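Local coordinates for protein glypican-1 (Homo sapiens, PDB 4YWT) that carries heparan sulfate chains at the cell surface, binding alpha-4(V) collagen through them and taking part in Schwann cell myelination, at residues D107-H112 / G372-L377; R214-A219 / S311-V316; T101-F106 / S221-L226; A97-Q102 / A383-V388. The protein carries 3 engineered substitutions. All coordinates share one frame; numbering follows the deposited sequence.

Contact 1: D107-H112 / G372-L377. With NAG (2-acetamido-2-deoxy-beta-D-glucopyranose), chain E.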
loop_
_atom_site.group_PDB
_atom_site.type_symbol
_atom_site.label_atom_id
_atom_site.label_comp_id
_atom_site.label_asym_id
_atom_site.label_seq_id
_atom_site.Cartn_x
_atom_site.Cartn_y
_atom_site.Cartn_z
ATOM N N ASP A 107 6.751 1.810 -10.524
ATOM C CA ASP A 107 6.200 1.947 -11.871
ATOM C C ASP A 107 7.242 2.564 -12.808
ATOM O O ASP A 107 7.590 1.994 -13.864
ATOM C CB ASP A 107 4.928 2.799 -11.846
ATOM C CG ASP A 107 4.170 2.757 -13.159
ATOM O OD1 ASP A 107 4.058 1.658 -13.744
ATOM O OD2 ASP A 107 3.684 3.818 -13.603
ATOM N N ASP A 108 7.753 3.721 -12.390
ATOM C CA ASP A 108 8.765 4.440 -13.152
ATOM C C ASP A 108 9.998 3.589 -13.414
ATOM O O ASP A 108 10.580 3.666 -14.493
ATOM C CB ASP A 108 9.175 5.726 -12.428
ATOM C CG ASP A 108 8.163 6.843 -12.600
ATOM O OD1 ASP A 108 7.031 6.561 -13.047
ATOM O OD2 ASP A 108 8.502 8.004 -12.287
ATOM N N HIS A 109 10.400 2.776 -12.440
ATOM C CA HIS A 109 11.615 1.987 -12.614
ATOM C C HIS A 109 11.410 0.794 -13.543
ATOM O O HIS A 109 12.318 0.430 -14.286
ATOM C CB HIS A 109 12.158 1.494 -11.276
ATOM C CG HIS A 109 13.431 0.718 -11.407
ATOM N ND1 HIS A 109 14.578 1.261 -11.944
ATOM C CD2 HIS A 109 13.735 -0.564 -11.092
ATOM C CE1 HIS A 109 15.535 0.352 -11.949
ATOM N NE2 HIS A 109 15.051 -0.765 -11.435
ATOM N N PHE A 110 10.236 0.174 -13.496
ATOM C CA PHE A 110 9.938 -0.917 -14.421
ATOM C C PHE A 110 9.905 -0.377 -15.850
ATOM O O PHE A 110 10.556 -0.925 -16.771
ATOM C CB PHE A 110 8.611 -1.589 -14.058
ATOM C CG PHE A 110 8.698 -2.485 -12.853
ATOM C CD1 PHE A 110 9.781 -3.332 -12.681
ATOM C CD2 PHE A 110 7.706 -2.470 -11.886
ATOM C CE1 PHE A 110 9.866 -4.157 -11.573
ATOM C CE2 PHE A 110 7.787 -3.288 -10.773
ATOM C CZ PHE A 110 8.869 -4.132 -10.617
ATOM N N GLN A 111 9.163 0.716 -16.022
ATOM C CA GLN A 111 9.084 1.362 -17.328
ATOM C C GLN A 111 10.471 1.777 -17.831
ATOM O O GLN A 111 10.782 1.613 -19.014
ATOM C CB GLN A 111 8.147 2.569 -17.267
ATOM C CG GLN A 111 6.676 2.184 -17.200
ATOM C CD GLN A 111 5.755 3.386 -17.171
ATOM O OE1 GLN A 111 4.909 3.514 -16.286
ATOM N NE2 GLN A 111 5.914 4.276 -18.144
ATOM N N HIS A 112 11.309 2.288 -16.929
ATOM C CA HIS A 112 12.656 2.693 -17.309
ATOM C C HIS A 112 13.527 1.502 -17.677
ATOM O O HIS A 112 14.341 1.596 -18.577
ATOM C CB HIS A 112 13.344 3.481 -16.197
ATOM C CG HIS A 112 14.816 3.646 -16.413
ATOM N ND1 HIS A 112 15.754 2.862 -15.777
ATOM C CD2 HIS A 112 15.510 4.483 -17.220
ATOM C CE1 HIS A 112 16.964 3.221 -16.170
ATOM N NE2 HIS A 112 16.844 4.201 -17.046
ATOM N N GLY A 372 21.418 -4.268 -7.089
ATOM C CA GLY A 372 21.019 -3.416 -8.192
ATOM C C GLY A 372 19.931 -2.482 -7.709
ATOM O O GLY A 372 19.520 -2.560 -6.550
ATOM N N THR A 373 19.463 -1.599 -8.585
ATOM C CA THR A 373 18.413 -0.654 -8.221
ATOM C C THR A 373 17.148 -1.381 -7.771
ATOM O O THR A 373 16.573 -1.060 -6.726
ATOM C CB THR A 373 18.069 0.282 -9.390
ATOM O OG1 THR A 373 19.243 1.002 -9.787
ATOM C CG2 THR A 373 16.989 1.272 -8.978
ATOM N N LEU A 374 16.731 -2.370 -8.557
ATOM C CA LEU A 374 15.518 -3.128 -8.268
ATOM C C LEU A 374 15.599 -3.833 -6.919
ATOM O O LEU A 374 14.624 -3.872 -6.174
ATOM C CB LEU A 374 15.249 -4.151 -9.375
ATOM C CG LEU A 374 13.985 -4.998 -9.208
ATOM C CD1 LEU A 374 12.750 -4.114 -9.128
ATOM C CD2 LEU A 374 13.856 -6.007 -10.342
ATOM N N GLU A 375 16.769 -4.380 -6.604
ATOM C CA GLU A 375 16.959 -5.112 -5.357
ATOM C C GLU A 375 16.901 -4.185 -4.141
ATOM O O GLU A 375 16.291 -4.520 -3.123
ATOM C CB GLU A 375 18.289 -5.868 -5.387
ATOM C CG GLU A 375 18.513 -6.787 -4.199
ATOM C CD GLU A 375 19.669 -7.745 -4.418
ATOM O OE1 GLU A 375 20.002 -8.015 -5.591
ATOM O OE2 GLU A 375 20.243 -8.229 -3.420
ATOM N N LYS A 376 17.533 -3.021 -4.251
ATOM C CA LYS A 376 17.494 -2.032 -3.179
ATOM C C LYS A 376 16.067 -1.542 -2.966
ATOM O O LYS A 376 15.597 -1.417 -1.825
ATOM C CB LYS A 376 18.415 -0.852 -3.493
ATOM C CG LYS A 376 19.887 -1.210 -3.574
ATOM C CD LYS A 376 20.745 0.045 -3.600
ATOM C CE LYS A 376 22.203 -0.280 -3.865
ATOM N NZ LYS A 376 22.708 -1.319 -2.924
ATOM N N LEU A 377 15.387 -1.266 -4.076
ATOM C CA LEU A 377 13.991 -0.852 -4.037
ATOM C C LEU A 377 13.135 -1.907 -3.348
ATOM O O LEU A 377 12.247 -1.577 -2.565
ATOM C CB LEU A 377 13.464 -0.591 -5.448
ATOM C CG LEU A 377 13.911 0.710 -6.113
ATOM C CD1 LEU A 377 13.393 0.775 -7.540
ATOM C CD2 LEU A 377 13.438 1.911 -5.310
HETATM C C1 NAG E . 8.972 4.709 -21.699
HETATM C C2 NAG E . 8.674 5.977 -20.880
HETATM C C3 NAG E . 7.259 6.487 -21.166
HETATM C C4 NAG E . 7.028 6.635 -22.662
HETATM C C5 NAG E . 7.326 5.312 -23.353
HETATM C C6 NAG E . 7.178 5.380 -24.855
HETATM C C7 NAG E . 9.845 6.230 -18.732
HETATM C C8 NAG E . 10.831 7.084 -19.471
HETATM N N2 NAG E . 8.840 5.727 -19.459
HETATM O O3 NAG E . 7.077 7.744 -20.523
HETATM O O4 NAG E . 5.680 7.011 -22.916
HETATM O O5 NAG E . 8.687 4.945 -23.087
HETATM O O6 NAG E . 7.653 6.616 -25.370
HETATM O O7 NAG E . 9.954 6.001 -17.532
HETATM O O HOH W 1 17.339 -2.504 -11.560
#
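The imidazole of His109 lies flat against Thr373, whose methyl CG2 sits over one face of the ring, 3.8 Å from the centroid and 26° off the normal. Its place over the face makes this a CH-pi contact, and the offset brings the methyl nearest His109 CE1. CG of His109 stands anti to the backbone N (chi1 -178°), which turns the ring toward the start of helix 373-387. Leu377 CD1 approaches the same ring obliquely, 3.8 Å from His109 CD2. In the ring plane, at the NE2 edge, one water lies 2.9 Å from His109 NE2 and accepts a hydrogen bond from Leu374 N at 3.1 Å. Leu374 crosses Phe110 at about a right angle, CD1 reaching Phe110 CE1 at 3.8 Å, and Phe110 in turn meets Phe303 edge-to-face. The two helix segments run antiparallel at 163° with axes 11.3 Å apart, a separation spanned by side chains and the water. On helix 70-129 the glycan attached to Asn115 lies near Gln111. With no direct hydrogen bond between the segments, the histidine joins them by ring packing and a water that engages the amide of the first helical turn.

Contact 2: R214-A219 / S311-V316; sequences RAFVAA and SVIGSV
Ile313 lays its side chain along one side of helix 204-236: CG1 is 3.9 Å from Ala215 CB, and CD1 runs on to 3.7 Å from Ala215 O and 4.0 Å from Ala219 CB. Its extended end (chi2 167°) is what lets one residue span two alanines a helical turn apart. CG1 also lies over a face of the Phe216 ring, while Phe216 CZ comes within 4.0 Å of Ile313 CA, so the ring packs against backbone as well as side chain. Val312 makes the second apolar contact, its CG1 3.7 Å from Ala215 CB; the same methyl meets Phe216 obliquely. Both residues form a short 3-10 segment in the loop leading to helix 316-328. Within that loop Ser315 OG donates to Ser311 O at 2.9 Å, from 46° above the carbonyl plane. At the polar margin a water in the guanidinium plane of Arg214 accepts from NH1 and, weakly, from Val312 N; NH2 bonds to Lys302 O. Leu114 and Phe110 of helix 70-129 extend the apolar surroundings. With all five touching residues buried, apolar fit seats the loop, and the polar link between the segments is the water at Arg214, weak on its Val312 side.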
loop_
_atom_site.group_PDB
_atom_site.type_symbol
_atom_site.label_atom_id
_atom_site.label_comp_id
_atom_site.label_asym_id
_atom_site.label_seq_id
_atom_site.Cartn_x
_atom_site.Cartn_y
_atom_site.Cartn_z
ATOM N N ARG A 214 6.862 -14.820 -15.954
ATOM C CA ARG A 214 6.896 -14.667 -14.501
ATOM C C ARG A 214 7.063 -13.202 -14.069
ATOM O O ARG A 214 6.219 -12.634 -13.352
ATOM C CB ARG A 214 8.026 -15.519 -13.915
ATOM C CG ARG A 214 8.432 -15.138 -12.503
ATOM C CD ARG A 214 9.563 -16.019 -11.989
ATOM N NE ARG A 214 10.660 -16.141 -12.946
ATOM C CZ ARG A 214 11.540 -15.179 -13.213
ATOM N NH1 ARG A 214 12.503 -15.391 -14.099
ATOM N NH2 ARG A 214 11.456 -14.004 -12.603
ATOM N N ALA A 215 8.148 -12.592 -14.536
ATOM C CA ALA A 215 8.583 -11.286 -14.056
ATOM C C ALA A 215 7.615 -10.149 -14.373
ATOM O O ALA A 215 7.415 -9.261 -13.543
ATOM C CB ALA A 215 9.957 -10.963 -14.622
ATOM N N PHE A 216 7.018 -10.159 -15.562
ATOM C CA PHE A 216 6.170 -9.034 -15.951
ATOM C C PHE A 216 4.830 -9.033 -15.209
ATOM O O PHE A 216 4.353 -7.975 -14.777
ATOM C CB PHE A 216 5.953 -9.023 -17.465
ATOM C CG PHE A 216 7.061 -8.342 -18.222
ATOM C CD1 PHE A 216 7.075 -6.964 -18.363
ATOM C CD2 PHE A 216 8.098 -9.077 -18.775
ATOM C CE1 PHE A 216 8.095 -6.331 -19.050
ATOM C CE2 PHE A 216 9.121 -8.451 -19.464
ATOM C CZ PHE A 216 9.120 -7.076 -19.601
ATOM N N VAL A 217 4.233 -10.209 -15.037
ATOM C CA VAL A 217 2.995 -10.293 -14.271
ATOM C C VAL A 217 3.302 -10.060 -12.791
ATOM O O VAL A 217 2.477 -9.498 -12.065
ATOM C CB VAL A 217 2.262 -11.648 -14.470
ATOM C CG1 VAL A 217 3.032 -12.798 -13.841
ATOM C CG2 VAL A 217 0.852 -11.578 -13.898
ATOM N N ALA A 218 4.495 -10.465 -12.351
ATOM C CA ALA A 218 4.922 -10.164 -10.986
ATOM C C ALA A 218 4.953 -8.653 -10.753
ATOM O O ALA A 218 4.318 -8.136 -9.825
ATOM C CB ALA A 218 6.285 -10.774 -10.707
ATOM N N ALA A 219 5.684 -7.953 -11.617
ATOM C CA ALA A 219 5.818 -6.501 -11.542
ATOM C C ALA A 219 4.464 -5.798 -11.586
ATOM O O ALA A 219 4.158 -4.937 -10.739
ATOM C CB ALA A 219 6.703 -6.005 -12.674
ATOM N N SER A 311 17.287 -9.396 -13.834
ATOM C CA SER A 311 15.866 -9.432 -14.149
ATOM C C SER A 311 15.647 -9.216 -15.637
ATOM O O SER A 311 16.289 -8.365 -16.253
ATOM C CB SER A 311 15.100 -8.387 -13.338
ATOM O OG SER A 311 13.704 -8.519 -13.543
ATOM N N VAL A 312 14.734 -9.993 -16.210
ATOM C CA VAL A 312 14.469 -9.944 -17.640
ATOM C C VAL A 312 13.776 -8.638 -18.034
ATOM O O VAL A 312 13.852 -8.210 -19.185
ATOM C CB VAL A 312 13.610 -11.148 -18.086
ATOM C CG1 VAL A 312 12.204 -11.051 -17.509
ATOM C CG2 VAL A 312 13.568 -11.251 -19.603
ATOM N N ILE A 313 13.125 -7.999 -17.066
ATOM C CA ILE A 313 12.390 -6.759 -17.306
ATOM C C ILE A 313 13.292 -5.681 -17.911
ATOM O O ILE A 313 12.840 -4.837 -18.687
ATOM C CB ILE A 313 11.748 -6.235 -16.000
ATOM C CG1 ILE A 313 10.769 -7.272 -15.443
ATOM C CG2 ILE A 313 11.029 -4.913 -16.227
ATOM C CD1 ILE A 313 10.326 -6.997 -14.023
ATOM N N GLY A 314 14.575 -5.732 -17.575
ATOM C CA GLY A 314 15.529 -4.791 -18.125
ATOM C C GLY A 314 16.614 -5.434 -18.972
ATOM O O GLY A 314 17.612 -4.788 -19.289
ATOM N N SER A 315 16.424 -6.696 -19.350
ATOM C CA SER A 315 17.460 -7.417 -20.087
ATOM C C SER A 315 16.923 -8.317 -21.206
ATOM O O SER A 315 17.565 -9.301 -21.570
ATOM C CB SER A 315 18.297 -8.256 -19.119
ATOM O OG SER A 315 17.560 -9.365 -18.635
ATOM N N VAL A 316 15.758 -7.973 -21.748
ATOM C CA VAL A 316 15.168 -8.706 -22.871
ATOM C C VAL A 316 16.115 -8.761 -24.077
ATOM O O VAL A 316 16.265 -9.803 -24.743
ATOM C CB VAL A 316 13.830 -8.062 -23.305
ATOM C CG1 VAL A 316 13.328 -8.675 -24.601
ATOM C CG2 VAL A 316 12.787 -8.197 -22.204
HETATM O O HOH W 2 13.928 -12.932 -14.815
#

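Contact 3: T101-F106 / S221-L226; sequences TQLRSF and SFVQGL
Phe106 meets Val223 first through its CB, which lies 4.2 Å from Val223 CG2. From there the ring turns one face to Phe222: CE2 of Phe222 stands 3.3 Å above the plane and over its centre, at similar distances from all six ring carbons of Phe106, the shortest being 3.5 Å to CD2. The centroids are 4.6 Å apart and the planes make 57°, an edge-to-face pair inclined well away from perpendicular, with Phe222 giving the edge. CG of Phe222 stands anti to its backbone N (chi1 -179°), which sends that edge across the interface. Phe106 CD1 has Leu226 CD1 obliquely beside it, and at the tip Phe106 CZ comes 3.4 Å from Leu377 O of helix 373-387, whose Ala381 also touches the ring. This is antiparallel helix packing inside the elongated, mainly helical glypican core: the segments of helices 70-129 and 204-236 run at 155° with axes 9.4 Å apart. A turn earlier, Leu103 crosses Val223 at about a right angle. Its CD1 contacts Val223 CG1 and Leu226 CB and comes 3.3 Å from Val223 O, so it packs on helix backbone. Leu226 returns the approach, its CD1 resting against the backbone between Gln102 and Leu103, while CD2 reaches Gln102 CB at 4.2 Å. Behind the interface, Ser105 N and Ser105 OG approach Thr101 O from opposite faces of its plane.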
loop_
_atom_site.group_PDB
_atom_site.type_symbol
_atom_site.label_atom_id
_atom_site.label_comp_id
_atom_site.label_asym_id
_atom_site.label_seq_id
_atom_site.Cartn_x
_atom_site.Cartn_y
_atom_site.Cartn_z
ATOM N N THR A 101 4.706 7.254 -2.992
ATOM C CA THR A 101 6.099 7.323 -3.426
ATOM C C THR A 101 6.602 5.949 -3.868
ATOM O O THR A 101 7.300 5.834 -4.885
ATOM C CB THR A 101 7.025 7.875 -2.322
ATOM O OG1 THR A 101 6.990 7.009 -1.181
ATOM C CG2 THR A 101 6.595 9.275 -1.916
ATOM N N GLN A 102 6.239 4.910 -3.116
ATOM C CA GLN A 102 6.582 3.547 -3.527
ATOM C C GLN A 102 6.048 3.234 -4.927
ATOM O O GLN A 102 6.781 2.735 -5.794
ATOM C CB GLN A 102 6.040 2.526 -2.523
ATOM C CG GLN A 102 6.783 2.497 -1.198
ATOM C CD GLN A 102 8.230 2.064 -1.351
ATOM O OE1 GLN A 102 8.574 1.320 -2.269
ATOM N NE2 GLN A 102 9.086 2.529 -0.448
ATOM N N LEU A 103 4.772 3.544 -5.137
ATOM C CA LEU A 103 4.106 3.282 -6.408
ATOM C C LEU A 103 4.821 3.967 -7.571
ATOM O O LEU A 103 5.172 3.321 -8.570
ATOM C CB LEU A 103 2.647 3.740 -6.343
ATOM C CG LEU A 103 1.782 3.436 -7.564
ATOM C CD1 LEU A 103 1.899 1.971 -7.917
ATOM C CD2 LEU A 103 0.333 3.802 -7.293
ATOM N N ARG A 104 5.035 5.273 -7.427
ATOM C CA ARG A 104 5.748 6.045 -8.441
ATOM C C ARG A 104 7.116 5.437 -8.732
ATOM O O ARG A 104 7.470 5.208 -9.893
ATOM C CB ARG A 104 5.903 7.501 -8.000
ATOM N N SER A 105 7.868 5.156 -7.669
ATOM C CA SER A 105 9.205 4.584 -7.803
ATOM C C SER A 105 9.211 3.285 -8.610
ATOM O O SER A 105 9.954 3.159 -9.587
ATOM C CB SER A 105 9.819 4.338 -6.423
ATOM O OG SER A 105 10.094 5.561 -5.764
ATOM N N PHE A 106 8.378 2.327 -8.211
ATOM C CA PHE A 106 8.374 1.027 -8.879
ATOM C C PHE A 106 7.854 1.094 -10.313
ATOM O O PHE A 106 8.450 0.501 -11.217
ATOM C CB PHE A 106 7.558 0.014 -8.077
ATOM C CG PHE A 106 8.340 -0.655 -6.985
ATOM C CD1 PHE A 106 8.429 -0.083 -5.725
ATOM C CD2 PHE A 106 8.999 -1.851 -7.223
ATOM C CE1 PHE A 106 9.153 -0.696 -4.720
ATOM C CE2 PHE A 106 9.726 -2.469 -6.223
ATOM C CZ PHE A 106 9.802 -1.890 -4.968
ATOM N N SER A 221 1.458 -6.988 -10.986
ATOM C CA SER A 221 0.637 -7.300 -9.822
ATOM C C SER A 221 1.109 -6.533 -8.591
ATOM O O SER A 221 0.298 -6.088 -7.776
ATOM C CB SER A 221 0.649 -8.803 -9.548
ATOM O OG SER A 221 0.136 -9.520 -10.656
ATOM N N PHE A 222 2.423 -6.379 -8.458
ATOM C CA PHE A 222 2.977 -5.626 -7.337
ATOM C C PHE A 222 2.536 -4.162 -7.401
ATOM O O PHE A 222 2.001 -3.610 -6.423
ATOM C CB PHE A 222 4.504 -5.727 -7.325
ATOM C CG PHE A 222 5.152 -5.004 -6.179
ATOM C CD1 PHE A 222 5.187 -5.571 -4.915
ATOM C CD2 PHE A 222 5.736 -3.762 -6.366
ATOM C CE1 PHE A 222 5.783 -4.910 -3.859
ATOM C CE2 PHE A 222 6.338 -3.097 -5.314
ATOM C CZ PHE A 222 6.360 -3.671 -4.059
ATOM N N VAL A 223 2.749 -3.541 -8.561
ATOM C CA VAL A 223 2.350 -2.147 -8.758
ATOM C C VAL A 223 0.845 -1.952 -8.515
ATOM O O VAL A 223 0.424 -1.019 -7.809
ATOM C CB VAL A 223 2.729 -1.665 -10.176
ATOM C CG1 VAL A 223 1.950 -0.415 -10.559
ATOM C CG2 VAL A 223 4.230 -1.420 -10.263
ATOM N N GLN A 224 0.046 -2.851 -9.086
ATOM C CA GLN A 224 -1.401 -2.860 -8.878
ATOM C C GLN A 224 -1.754 -2.924 -7.393
ATOM O O GLN A 224 -2.657 -2.227 -6.929
ATOM C CB GLN A 224 -2.038 -4.038 -9.614
ATOM C CG GLN A 224 -2.780 -3.657 -10.882
ATOM C CD GLN A 224 -3.130 -4.863 -11.735
ATOM O OE1 GLN A 224 -2.832 -6.002 -11.372
ATOM N NE2 GLN A 224 -3.770 -4.618 -12.872
ATOM N N GLY A 225 -1.032 -3.767 -6.659
ATOM C CA GLY A 225 -1.215 -3.893 -5.225
ATOM C C GLY A 225 -0.933 -2.595 -4.493
ATOM O O GLY A 225 -1.696 -2.193 -3.607
ATOM N N LEU A 226 0.165 -1.936 -4.854
ATOM C CA LEU A 226 0.473 -0.634 -4.264
ATOM C C LEU A 226 -0.661 0.358 -4.518
ATOM O O LEU A 226 -1.092 1.082 -3.606
ATOM C CB LEU A 226 1.791 -0.083 -4.812
ATOM C CG LEU A 226 3.064 -0.789 -4.344
ATOM C CD1 LEU A 226 4.266 -0.276 -5.114
ATOM C CD2 LEU A 226 3.259 -0.598 -2.847
#

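Contact 4: A97-Q102 / A383-V388; sequences AMLATQ and AQLRDV. With CA (calcium ion), chain F.
Met98 and Gln384 slide past each other in opposite directions, and this pair is the close-packed part of the contact. Met98 CG lies 3.7 Å from Gln384 OE1, and Met98 SD is 3.7 Å from Gln384 CB. Bends at chi2 (-84°) and chi3 (-69°) fold the methionine along the glutamine and aim its methyl at Val388, where the two side chains reach toward each other tip to tip, Met98 CE 3.9 Å from Val388 CG2. Deeper in, Leu99 CD2 and Leu385 CD2 touch more loosely at 4.3 Å; Leu99 also rests on Trp289, Ala229 and Val233 of neighbouring helices. The partly exposed Gln102 end is also loosely joined, a single approach of NE2 to Gln384 CG at 4.1 Å, with the amide planes 39° apart. No hydrogen bond passes between the segments, whose axes are 11.4 Å apart, and only 202 Å² is buried. Next to Gln102, Thr101 OG1 turns back to its own helix, donating to Met98 O, which also accepts from Gln102 N. Past the interface, Asp387 O binds a calcium ion at 2.4 Å with three waters, one of them donating to Arg386 O, and Asp390 is another ligand. The contact thus pairs antiparallel helices of the glypican helical core beside a calcium site that includes the carbonyl of Asp387.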
loop_
_atom_site.group_PDB
_atom_site.type_symbol
_atom_site.label_atom_id
_atom_site.label_comp_id
_atom_site.label_asym_id
_atom_site.label_seq_id
_atom_site.Cartn_x
_atom_site.Cartn_y
_atom_site.Cartn_z
ATOM N N ALA A 97 1.216 8.947 1.654
ATOM C CA ALA A 97 2.412 9.495 1.026
ATOM C C ALA A 97 3.433 8.392 0.769
ATOM O O ALA A 97 3.984 8.287 -0.339
ATOM C CB ALA A 97 3.019 10.589 1.893
ATOM N N MET A 98 3.671 7.566 1.787
ATOM C CA MET A 98 4.613 6.453 1.641
ATOM C C MET A 98 4.232 5.542 0.468
ATOM O O MET A 98 5.045 5.296 -0.446
ATOM C CB MET A 98 4.689 5.644 2.940
ATOM C CG MET A 98 5.818 4.616 2.989
ATOM S SD MET A 98 5.426 3.033 2.207
ATOM C CE MET A 98 4.206 2.383 3.343
ATOM N N LEU A 99 2.993 5.053 0.490
ATOM C CA LEU A 99 2.517 4.159 -0.566
ATOM C C LEU A 99 2.611 4.804 -1.950
ATOM O O LEU A 99 2.977 4.145 -2.927
ATOM C CB LEU A 99 1.076 3.724 -0.293
ATOM C CG LEU A 99 0.838 2.858 0.945
ATOM C CD1 LEU A 99 -0.650 2.629 1.147
ATOM C CD2 LEU A 99 1.578 1.532 0.831
ATOM N N ALA A 100 2.287 6.092 -2.026
ATOM C CA ALA A 100 2.334 6.819 -3.292
ATOM C C ALA A 100 3.755 6.885 -3.848
ATOM O O ALA A 100 3.985 6.603 -5.035
ATOM C CB ALA A 100 1.769 8.220 -3.119
ATOM N N THR A 101 4.706 7.254 -2.992
ATOM C CA THR A 101 6.099 7.323 -3.426
ATOM C C THR A 101 6.602 5.949 -3.868
ATOM O O THR A 101 7.300 5.834 -4.885
ATOM C CB THR A 101 7.025 7.875 -2.322
ATOM O OG1 THR A 101 6.990 7.009 -1.181
ATOM C CG2 THR A 101 6.595 9.275 -1.916
ATOM N N GLN A 102 6.239 4.910 -3.116
ATOM C CA GLN A 102 6.582 3.547 -3.527
ATOM C C GLN A 102 6.048 3.234 -4.927
ATOM O O GLN A 102 6.781 2.735 -5.794
ATOM C CB GLN A 102 6.040 2.526 -2.523
ATOM C CG GLN A 102 6.783 2.497 -1.198
ATOM C CD GLN A 102 8.230 2.064 -1.351
ATOM O OE1 GLN A 102 8.574 1.320 -2.269
ATOM N NE2 GLN A 102 9.086 2.529 -0.448
ATOM N N ALA A 383 10.785 -3.486 3.798
ATOM C CA ALA A 383 10.901 -2.855 5.109
ATOM C C ALA A 383 9.666 -2.010 5.414
ATOM O O ALA A 383 9.024 -2.176 6.459
ATOM C CB ALA A 383 12.160 -2.005 5.184
ATOM N N GLN A 384 9.327 -1.115 4.490
ATOM C CA GLN A 384 8.193 -0.212 4.672
ATOM C C GLN A 384 6.856 -0.945 4.793
ATOM O O GLN A 384 5.954 -0.485 5.492
ATOM C CB GLN A 384 8.123 0.794 3.522
ATOM C CG GLN A 384 9.149 1.916 3.605
ATOM C CD GLN A 384 8.879 2.887 4.744
ATOM O OE1 GLN A 384 7.855 2.806 5.423
ATOM N NE2 GLN A 384 9.804 3.817 4.955
ATOM N N LEU A 385 6.730 -2.079 4.113
ATOM C CA LEU A 385 5.485 -2.841 4.129
ATOM C C LEU A 385 5.370 -3.685 5.392
ATOM O O LEU A 385 4.283 -3.820 5.953
ATOM C CB LEU A 385 5.375 -3.726 2.887
ATOM C CG LEU A 385 5.071 -2.979 1.586
ATOM C CD1 LEU A 385 4.766 -3.951 0.458
ATOM C CD2 LEU A 385 3.921 -2.000 1.785
ATOM N N ARG A 386 6.487 -4.252 5.837
ATOM C CA ARG A 386 6.502 -4.963 7.110
ATOM C C ARG A 386 6.264 -3.984 8.252
ATOM O O ARG A 386 5.762 -4.362 9.310
ATOM C CB ARG A 386 7.827 -5.701 7.320
ATOM C CG ARG A 386 8.023 -6.916 6.429
ATOM C CD ARG A 386 9.317 -7.641 6.773
ATOM N NE ARG A 386 10.035 -8.085 5.580
ATOM C CZ ARG A 386 9.930 -9.299 5.049
ATOM N NH1 ARG A 386 9.131 -10.201 5.602
ATOM N NH2 ARG A 386 10.623 -9.611 3.963
ATOM N N ASP A 387 6.621 -2.723 8.027
ATOM C CA ASP A 387 6.478 -1.698 9.057
ATOM C C ASP A 387 5.034 -1.222 9.247
ATOM O O ASP A 387 4.656 -0.801 10.342
ATOM C CB ASP A 387 7.368 -0.501 8.730
ATOM C CG ASP A 387 7.358 0.546 9.825
ATOM O OD1 ASP A 387 7.588 0.180 10.997
ATOM O OD2 ASP A 387 7.114 1.730 9.515
ATOM N N VAL A 388 4.229 -1.289 8.191
ATOM C CA VAL A 388 2.871 -0.753 8.247
ATOM C C VAL A 388 1.785 -1.825 8.133
ATOM O O VAL A 388 0.620 -1.509 7.887
ATOM C CB VAL A 388 2.638 0.295 7.137
ATOM C CG1 VAL A 388 3.621 1.447 7.279
ATOM C CG2 VAL A 388 2.747 -0.350 5.759
HETATM CA CA CA F . 4.145 -0.795 12.647
HETATM O O HOH W 3 4.903 -2.975 12.032
HETATM O O HOH W 4 3.195 0.899 14.043
HETATM O O HOH W 5 2.742 1.026 11.986
#

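Overall arrangement
Helix 70-129 is common to contacts 1, 3 and 4, pairing with helix 373-387 in 1 and 4 and with helix 204-236 in 3; contact 2 seats a loop on the latter helix. Contact 2 is fully buried and apolar at its heart. Contacts 1, 3 and 4 are partly buried, and contact 1 alone has an exposed touching residue. Contact 3 has the closest helix axes and uses an aromatic pair. Waters bridge contacts 1 and 2, at the margin in contact 2, while Gln384 packs against Met98 in contact 4. Phe110 of contact 1 packs on Ala219 and Ile313 of contact 2, and on Val223 of contact 3. Contacts 2 and 4, centres about 22 Å apart, do not touch.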